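PDB 4CW4: beta-ketoacyl synthase from Pseudomonas aeruginosa, which catalyses the first condensation of fatty acid synthesis, joining acetyl-CoA to malonyl-ACP to give acetoacetyl-ACP, and works as a homodimer. Local coordinates for residues A[375-378]-A[379-383]; A[206-210]-A[211-215]; A[548-551]-A[552-556]. One frame throughout, in Å; residues are numbered along the deposited sequence.

In the fold
Along the chain contact 2 comes first, at the start of helix 210-215; contact 1 follows in helix 375-381, and contact 3 last, where strand 543-550 runs into helix 552-563. Contacts 1 and 2 lie side by side, centres about 11 Å apart, with Ile208 packing on Leu381 and Ala383, and Ile213 on Leu381. Contact 3 touches neither: its centre is about 15 Å from that of contact 1 and about 23 Å from that of contact 2. Helix 552-563 nevertheless links contacts 3 and 1, beginning in one and later reaching Asp375 and Leu379 in the other. Contact 1 closes one helix and contacts 2 and 3 are N-caps opening two others, away from the active-site residues of this thiolase-like fold.

Contact 1. Residues A[375-378]-A[379-383]; sequences DELA and LRLGA
Ala378 meets the end of its own helix twice, through its carbonyl and through its methyl. Its O accepts from Ala383 N at 3.1 Å and, more weakly, from Leu381 N, while its CB lies 4.1 Å from Ala383 CB. Gly382, with positive phi (69°), ends the helical path in a Schellman motif that closes helix 375-381.

Leu377 reaches Leu381 through CD1, which lies 3.9 Å from Leu381 CD1. CG is anti to the backbone N (chi1 -179°), an orientation that also lets CD1 sit over the centre of the Arg380 guanidinium, 3.7 Å above its plane. The arginine chain bends at chi3, and NH1 is hydrogen-bonded to Asn216 O.

Leu379 N donates to Asp375 O at 3.0 Å, and the Leu379 side chain packs on His563, Ala567 and Tyr571. Helix 552-563 is also tied to the first turn, since Asp375 OD2 is hydrogen-bonded to His563 NE2 and forms a salt bridge with Arg562 NH1.

The chemistry is thus divided: apolar carbon covers one face of a cation whose NH1 is still bonded to Asn216 O, and the helix terminates with its Ala378 carbonyl engaged by the turn that follows.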
loop_
_atom_site.group_PDB
_atom_site.type_symbol
_atom_site.label_atom_id
_atom_site.label_comp_id
_atom_site.label_asym_id
_atom_site.label_seq_id
_atom_site.Cartn_x
_atom_site.Cartn_y
_atom_site.Cartn_z
ATOM N N ASP A 375 -9.374 25.820 -5.981
ATOM C CA ASP A 375 -9.234 27.261 -5.922
ATOM C C ASP A 375 -10.519 27.996 -5.581
ATOM O O ASP A 375 -10.489 29.018 -4.906
ATOM C CB ASP A 375 -8.654 27.813 -7.233
ATOM C CG ASP A 375 -9.511 27.513 -8.450
ATOM O OD1 ASP A 375 -9.703 26.329 -8.771
ATOM O OD2 ASP A 375 -9.920 28.461 -9.154
ATOM N N GLU A 376 -11.642 27.494 -6.055
ATOM C CA GLU A 376 -12.907 28.168 -5.810
ATOM C C GLU A 376 -13.290 28.085 -4.332
ATOM O O GLU A 376 -13.709 29.078 -3.731
ATOM C CB GLU A 376 -13.981 27.550 -6.702
ATOM C CG GLU A 376 -15.319 28.231 -6.649
ATOM C CD GLU A 376 -16.251 27.671 -7.695
ATOM O OE1 GLU A 376 -16.806 26.572 -7.478
ATOM O OE2 GLU A 376 -16.414 28.327 -8.743
ATOM N N LEU A 377 -13.147 26.899 -3.741
ATOM C CA LEU A 377 -13.443 26.735 -2.328
ATOM C C LEU A 377 -12.466 27.561 -1.474
ATOM O O LEU A 377 -12.863 28.178 -0.482
ATOM C CB LEU A 377 -13.375 25.249 -1.935
ATOM C CG LEU A 377 -13.699 24.959 -0.473
ATOM C CD1 LEU A 377 -15.147 25.317 -0.141
ATOM C CD2 LEU A 377 -13.379 23.519 -0.115
ATOM N N ALA A 378 -11.183 27.550 -1.829
ATOM C CA ALA A 378 -10.191 28.344 -1.097
ATOM C C ALA A 378 -10.590 29.823 -1.100
ATOM O O ALA A 378 -10.545 30.490 -0.076
ATOM C CB ALA A 378 -8.811 28.155 -1.695
ATOM N N LEU A 379 -11.008 30.293 -2.261
ATOM C CA LEU A 379 -11.434 31.679 -2.437
ATOM C C LEU A 379 -12.622 31.985 -1.519
ATOM O O LEU A 379 -12.642 32.988 -0.806
ATOM C CB LEU A 379 -11.828 31.911 -3.904
ATOM C CG LEU A 379 -11.995 33.363 -4.362
ATOM C CD1 LEU A 379 -10.622 33.986 -4.670
ATOM C CD2 LEU A 379 -12.931 33.444 -5.570
ATOM N N ARG A 380 -13.609 31.094 -1.550
ATOM C CA ARG A 380 -14.811 31.231 -0.743
ATOM C C ARG A 380 -14.520 31.302 0.763
ATOM O O ARG A 380 -15.148 32.076 1.478
ATOM C CB ARG A 380 -15.786 30.074 -1.026
ATOM C CG ARG A 380 -17.159 30.315 -0.444
ATOM C CD ARG A 380 -17.988 29.061 -0.283
ATOM N NE ARG A 380 -17.972 28.204 -1.453
ATOM C CZ ARG A 380 -18.339 26.925 -1.435
ATOM N NH1 ARG A 380 -18.769 26.362 -0.314
ATOM N NH2 ARG A 380 -18.276 26.206 -2.540
ATOM N N LEU A 381 -13.565 30.506 1.232
ATOM C CA LEU A 381 -13.326 30.365 2.664
ATOM C C LEU A 381 -12.256 31.292 3.187
ATOM O O LEU A 381 -12.044 31.355 4.395
ATOM C CB LEU A 381 -12.907 28.941 3.016
ATOM C CG LEU A 381 -13.914 27.842 2.702
ATOM C CD1 LEU A 381 -13.364 26.499 3.178
ATOM C CD2 LEU A 381 -15.263 28.137 3.324
ATOM N N GLY A 382 -11.584 32.020 2.301
ATOM C CA GLY A 382 -10.463 32.833 2.740
ATOM C C GLY A 382 -9.257 31.985 3.173
ATOM O O GLY A 382 -8.459 32.418 4.024
ATOM N N ALA A 383 -9.123 30.784 2.620
ATOM C CA ALA A 383 -7.999 29.906 2.948
ATOM C C ALA A 383 -6.702 30.513 2.437
ATOM O O ALA A 383 -6.654 31.095 1.342
ATOM C CB ALA A 383 -8.192 28.549 2.311
#

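Contact 2. Residues A[206-210]-A[211-215]; sequences TGIDW and KTIVD
Trp210 and Val214 face each other one turn apart in helix 210-215, whose N-cap is Asp209. Asp209 OD1 accepts from Lys211 N at 3.0 Å, the capping bond, with the N-H arriving from above the carboxylate plane. Its backbone O takes the N-H of Ile213 in the carbonyl plane.

The Trp210 side chain starts with CB beside Lys211 N. CG is anti to the backbone N (chi1 -179°), which brings the indole against the side chains of Ile213 and Val214. On the five-membered ring Val214 CG2 sits over one face in a CH-pi contact, 3.6 Å from the ring centroid and displaced toward the rim; it is nearest NE1, at 3.3 Å, with CE2 and CD1 next, and it also touches CZ2 of the six-membered ring. NE1 is hydrogen-bonded to Leu273 O, a bond that would restrict rotation of the indole. On the six-membered ring CE3 meets Ile213 CD1 at 3.8 Å, and farther out CZ3 approaches Ile213 CG2; the two side chains cross at about a right angle. Val307 and Ile309 of strand 307-314 also pack on the indole.

Ile213 is held from a second direction by Ile208, whose CG2 touches CG1 at 3.6 Å. Both isoleucines then pack on Leu381 of helix 375-381, while Lys211 NZ forms a salt bridge with Asp215 OD2 on the syn lone pair of that oxygen.

At the start of the helix one water bridges the loop to the first turn, accepting from Asp209 N at 2.9 Å and lying 3.0 Å from Thr212 OG1.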
loop_
_atom_site.group_PDB
_atom_site.type_symbol
_atom_site.label_atom_id
_atom_site.label_comp_id
_atom_site.label_asym_id
_atom_site.label_seq_id
_atom_site.Cartn_x
_atom_site.Cartn_y
_atom_site.Cartn_z
ATOM N N THR A 206 -4.423 25.536 9.042
ATOM C CA THR A 206 -5.236 26.240 8.050
ATOM C C THR A 206 -5.869 27.516 8.575
ATOM O O THR A 206 -6.252 28.360 7.782
ATOM C CB THR A 206 -6.388 25.371 7.507
ATOM O OG1 THR A 206 -7.347 25.134 8.540
ATOM C CG2 THR A 206 -5.886 24.049 6.912
ATOM N N GLY A 207 -6.040 27.638 9.888
ATOM C CA GLY A 207 -6.785 28.742 10.456
ATOM C C GLY A 207 -8.281 28.705 10.202
ATOM O O GLY A 207 -8.950 29.716 10.401
ATOM N N ILE A 208 -8.805 27.559 9.777
ATOM C CA ILE A 208 -10.230 27.420 9.511
ATOM C C ILE A 208 -10.771 26.251 10.330
ATOM O O ILE A 208 -10.160 25.180 10.383
ATOM C CB ILE A 208 -10.503 27.213 8.001
ATOM C CG1 ILE A 208 -9.979 28.398 7.180
ATOM C CG2 ILE A 208 -12.003 27.047 7.746
ATOM C CD1 ILE A 208 -9.941 28.133 5.709
ATOM N N ASP A 209 -11.899 26.476 11.002
ATOM C CA ASP A 209 -12.549 25.419 11.770
ATOM C C ASP A 209 -12.875 24.260 10.818
ATOM O O ASP A 209 -13.452 24.470 9.759
ATOM C CB ASP A 209 -13.823 25.982 12.434
ATOM C CG ASP A 209 -14.465 25.040 13.462
ATOM O OD1 ASP A 209 -14.280 23.810 13.417
ATOM O OD2 ASP A 209 -15.198 25.564 14.333
ATOM N N TRP A 210 -12.489 23.038 11.172
ATOM C CA TRP A 210 -12.788 21.881 10.326
ATOM C C TRP A 210 -14.296 21.800 10.044
ATOM O O TRP A 210 -14.701 21.476 8.932
ATOM C CB TRP A 210 -12.277 20.573 10.949
ATOM C CG TRP A 210 -12.555 19.363 10.074
ATOM C CD1 TRP A 210 -13.369 18.308 10.371
ATOM C CD2 TRP A 210 -12.039 19.105 8.758
ATOM N NE1 TRP A 210 -13.386 17.413 9.330
ATOM C CE2 TRP A 210 -12.584 17.883 8.325
ATOM C CE3 TRP A 210 -11.170 19.789 7.905
ATOM C CZ2 TRP A 210 -12.288 17.334 7.078
ATOM C CZ3 TRP A 210 -10.876 19.236 6.673
ATOM C CH2 TRP A 210 -11.436 18.025 6.270
ATOM N N LYS A 211 -15.116 22.131 11.038
ATOM C CA LYS A 211 -16.568 22.160 10.843
ATOM C C LYS A 211 -16.998 23.087 9.705
ATOM O O LYS A 211 -17.909 22.762 8.946
ATOM C CB LYS A 211 -17.279 22.581 12.131
ATOM C CG LYS A 211 -18.780 22.746 11.965
ATOM C CD LYS A 211 -19.516 22.208 13.161
ATOM C CE LYS A 211 -21.022 22.495 13.085
ATOM N NZ LYS A 211 -21.660 22.043 11.825
ATOM N N THR A 212 -16.362 24.243 9.603
ATOM C CA THR A 212 -16.686 25.184 8.548
ATOM C C THR A 212 -16.376 24.588 7.181
ATOM O O THR A 212 -17.145 24.746 6.219
ATOM C CB THR A 212 -15.902 26.499 8.718
ATOM O OG1 THR A 212 -16.186 27.063 9.996
ATOM C CG2 THR A 212 -16.291 27.502 7.651
ATOM N N ILE A 213 -15.235 23.913 7.088
ATOM C CA ILE A 213 -14.844 23.259 5.839
ATOM C C ILE A 213 -15.876 22.194 5.442
ATOM O O ILE A 213 -16.398 22.209 4.326
ATOM C CB ILE A 213 -13.420 22.666 5.944
ATOM C CG1 ILE A 213 -12.422 23.820 6.131
ATOM C CG2 ILE A 213 -13.084 21.798 4.706
ATOM C CD1 ILE A 213 -11.000 23.357 6.501
ATOM N N VAL A 214 -16.201 21.302 6.367
ATOM C CA VAL A 214 -17.159 20.234 6.095
ATOM C C VAL A 214 -18.532 20.802 5.693
ATOM O O VAL A 214 -19.163 20.288 4.762
ATOM C CB VAL A 214 -17.293 19.300 7.311
ATOM C CG1 VAL A 214 -18.293 18.212 7.035
ATOM C CG2 VAL A 214 -15.946 18.675 7.650
ATOM N N ASP A 215 -18.977 21.860 6.378
ATOM C CA ASP A 215 -20.275 22.498 6.107
ATOM C C ASP A 215 -20.341 23.106 4.691
ATOM O O ASP A 215 -21.427 23.401 4.179
ATOM C CB ASP A 215 -20.537 23.641 7.102
ATOM C CG ASP A 215 -21.082 23.174 8.446
ATOM O OD1 ASP A 215 -21.482 22.003 8.596
ATOM O OD2 ASP A 215 -21.115 24.023 9.367
HETATM O O HOH W 1 -13.772 28.624 10.744
#

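Contact 3. Residues A[548-551]-A[552-556]; sequences VVLS and PRIAE
Ser551 lies against the first turn of helix 552-563, its OG 3.4 Å from Ile554 CG1 and 3.8 Å from Arg553 CB. It is the N-cap: OG accepts from Ile554 N at 3.2 Å in a nearly straight bond (N-H...O 170°). A chi1 of 68° sets OG between the backbone N and the carbonyl carbon, and from there it faces Ile554 N. Glu531 OE1 is hydrogen-bonded to the same oxygen and may help fix it, while OE2 of that carboxylate forms a salt bridge with Arg553 NE, which would temper its effect on the hydroxyl.

The serine carbonyl makes a second link to the helix. Its O receives Ala555 N at 3.0 Å, the donor lying nearly along the C=O axis, and this is the first backbone bond of the helix. Pro552 occupies the first position after the cap; the closeness of its CD to Ser551 CB, at 3.4 Å, follows largely from the peptide link that joins the two residues.

Leu550, the last strand residue, adds the apolar part. Its CD1 meets Ile554 CG2 at 3.9 Å, and the two side chains cross at about a right angle. Strand end and first helical turn are therefore joined by one hydrophobic pair as well as by the cap.

Strand 543-550 runs antiparallel between strands 387-394 and 532-539. Val549, Ser551 and Pro552 touch helix 482-496, whereas Val548 and Ile554 pack on helix 409-425, and Ala555 reaches Ala388 of strand 387-394.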
loop_
_atom_site.group_PDB
_atom_site.type_symbol
_atom_site.label_atom_id
_atom_site.label_comp_id
_atom_site.label_asym_id
_atom_site.label_seq_id
_atom_site.Cartn_x
_atom_site.Cartn_y
_atom_site.Cartn_z
ATOM N N VAL A 548 5.366 19.112 -9.504
ATOM C CA VAL A 548 5.501 20.538 -9.797
ATOM C C VAL A 548 4.738 21.348 -8.755
ATOM O O VAL A 548 3.529 21.176 -8.575
ATOM C CB VAL A 548 4.953 20.865 -11.206
ATOM C CG1 VAL A 548 5.146 22.343 -11.520
ATOM C CG2 VAL A 548 5.641 20.014 -12.251
ATOM N N VAL A 549 5.452 22.242 -8.081
ATOM C CA VAL A 549 4.867 23.105 -7.064
ATOM C C VAL A 549 5.108 24.557 -7.457
ATOM O O VAL A 549 6.230 24.940 -7.777
ATOM C CB VAL A 549 5.505 22.857 -5.666
ATOM C CG1 VAL A 549 4.691 23.553 -4.576
ATOM C CG2 VAL A 549 5.666 21.374 -5.381
ATOM N N LEU A 550 4.041 25.345 -7.446
ATOM C CA LEU A 550 4.086 26.770 -7.755
ATOM C C LEU A 550 4.043 27.578 -6.472
ATOM O O LEU A 550 3.394 27.181 -5.506
ATOM C CB LEU A 550 2.891 27.169 -8.623
ATOM C CG LEU A 550 2.614 26.314 -9.863
ATOM C CD1 LEU A 550 1.394 26.863 -10.611
ATOM C CD2 LEU A 550 3.848 26.260 -10.760
ATOM N N SER A 551 4.727 28.722 -6.460
ATOM C CA SER A 551 4.751 29.585 -5.297
ATOM C C SER A 551 3.395 30.228 -5.026
ATOM O O SER A 551 2.546 30.316 -5.923
ATOM C CB SER A 551 5.757 30.731 -5.518
ATOM O OG SER A 551 5.268 31.588 -6.536
ATOM N N PRO A 552 3.226 30.766 -3.806
ATOM C CA PRO A 552 2.045 31.594 -3.555
ATOM C C PRO A 552 1.875 32.748 -4.546
ATOM O O PRO A 552 0.739 33.022 -4.947
ATOM C CB PRO A 552 2.276 32.103 -2.141
ATOM C CG PRO A 552 3.070 31.027 -1.498
ATOM C CD PRO A 552 3.986 30.512 -2.568
ATOM N N ARG A 553 2.957 33.411 -4.940
ATOM C CA ARG A 553 2.817 34.530 -5.863
ATOM C C ARG A 553 2.197 34.085 -7.179
ATOM O O ARG A 553 1.303 34.749 -7.699
ATOM C CB ARG A 553 4.157 35.200 -6.167
ATOM C CG ARG A 553 3.995 36.464 -7.008
ATOM C CD ARG A 553 5.319 37.160 -7.280
ATOM N NE ARG A 553 6.004 36.545 -8.415
ATOM C CZ ARG A 553 5.648 36.711 -9.684
ATOM N NH1 ARG A 553 4.603 37.474 -9.996
ATOM N NH2 ARG A 553 6.336 36.103 -10.646
ATOM N N ILE A 554 2.689 32.982 -7.727
ATOM C CA ILE A 554 2.168 32.472 -8.989
ATOM C C ILE A 554 0.710 32.055 -8.823
ATOM O O ILE A 554 -0.137 32.385 -9.638
ATOM C CB ILE A 554 3.024 31.309 -9.517
ATOM C CG1 ILE A 554 4.454 31.801 -9.811
ATOM C CG2 ILE A 554 2.374 30.638 -10.739
ATOM C CD1 ILE A 554 4.586 32.777 -10.945
ATOM N N ALA A 555 0.424 31.331 -7.754
ATOM C CA ALA A 555 -0.923 30.850 -7.503
ATOM C C ALA A 555 -1.897 32.021 -7.343
ATOM O O ALA A 555 -3.001 31.986 -7.878
ATOM C CB ALA A 555 -0.935 29.964 -6.260
ATOM N N GLU A 556 -1.489 33.068 -6.633
ATOM C CA GLU A 556 -2.336 34.236 -6.472
ATOM C C GLU A 556 -2.596 34.950 -7.786
ATOM O O GLU A 556 -3.716 35.371 -8.040
ATOM C CB GLU A 556 -1.732 35.197 -5.455
ATOM C CG GLU A 556 -1.917 34.688 -4.025
ATOM C CD GLU A 556 -1.476 35.669 -2.972
ATOM O OE1 GLU A 556 -1.068 36.807 -3.314
ATOM O OE2 GLU A 556 -1.529 35.285 -1.786
#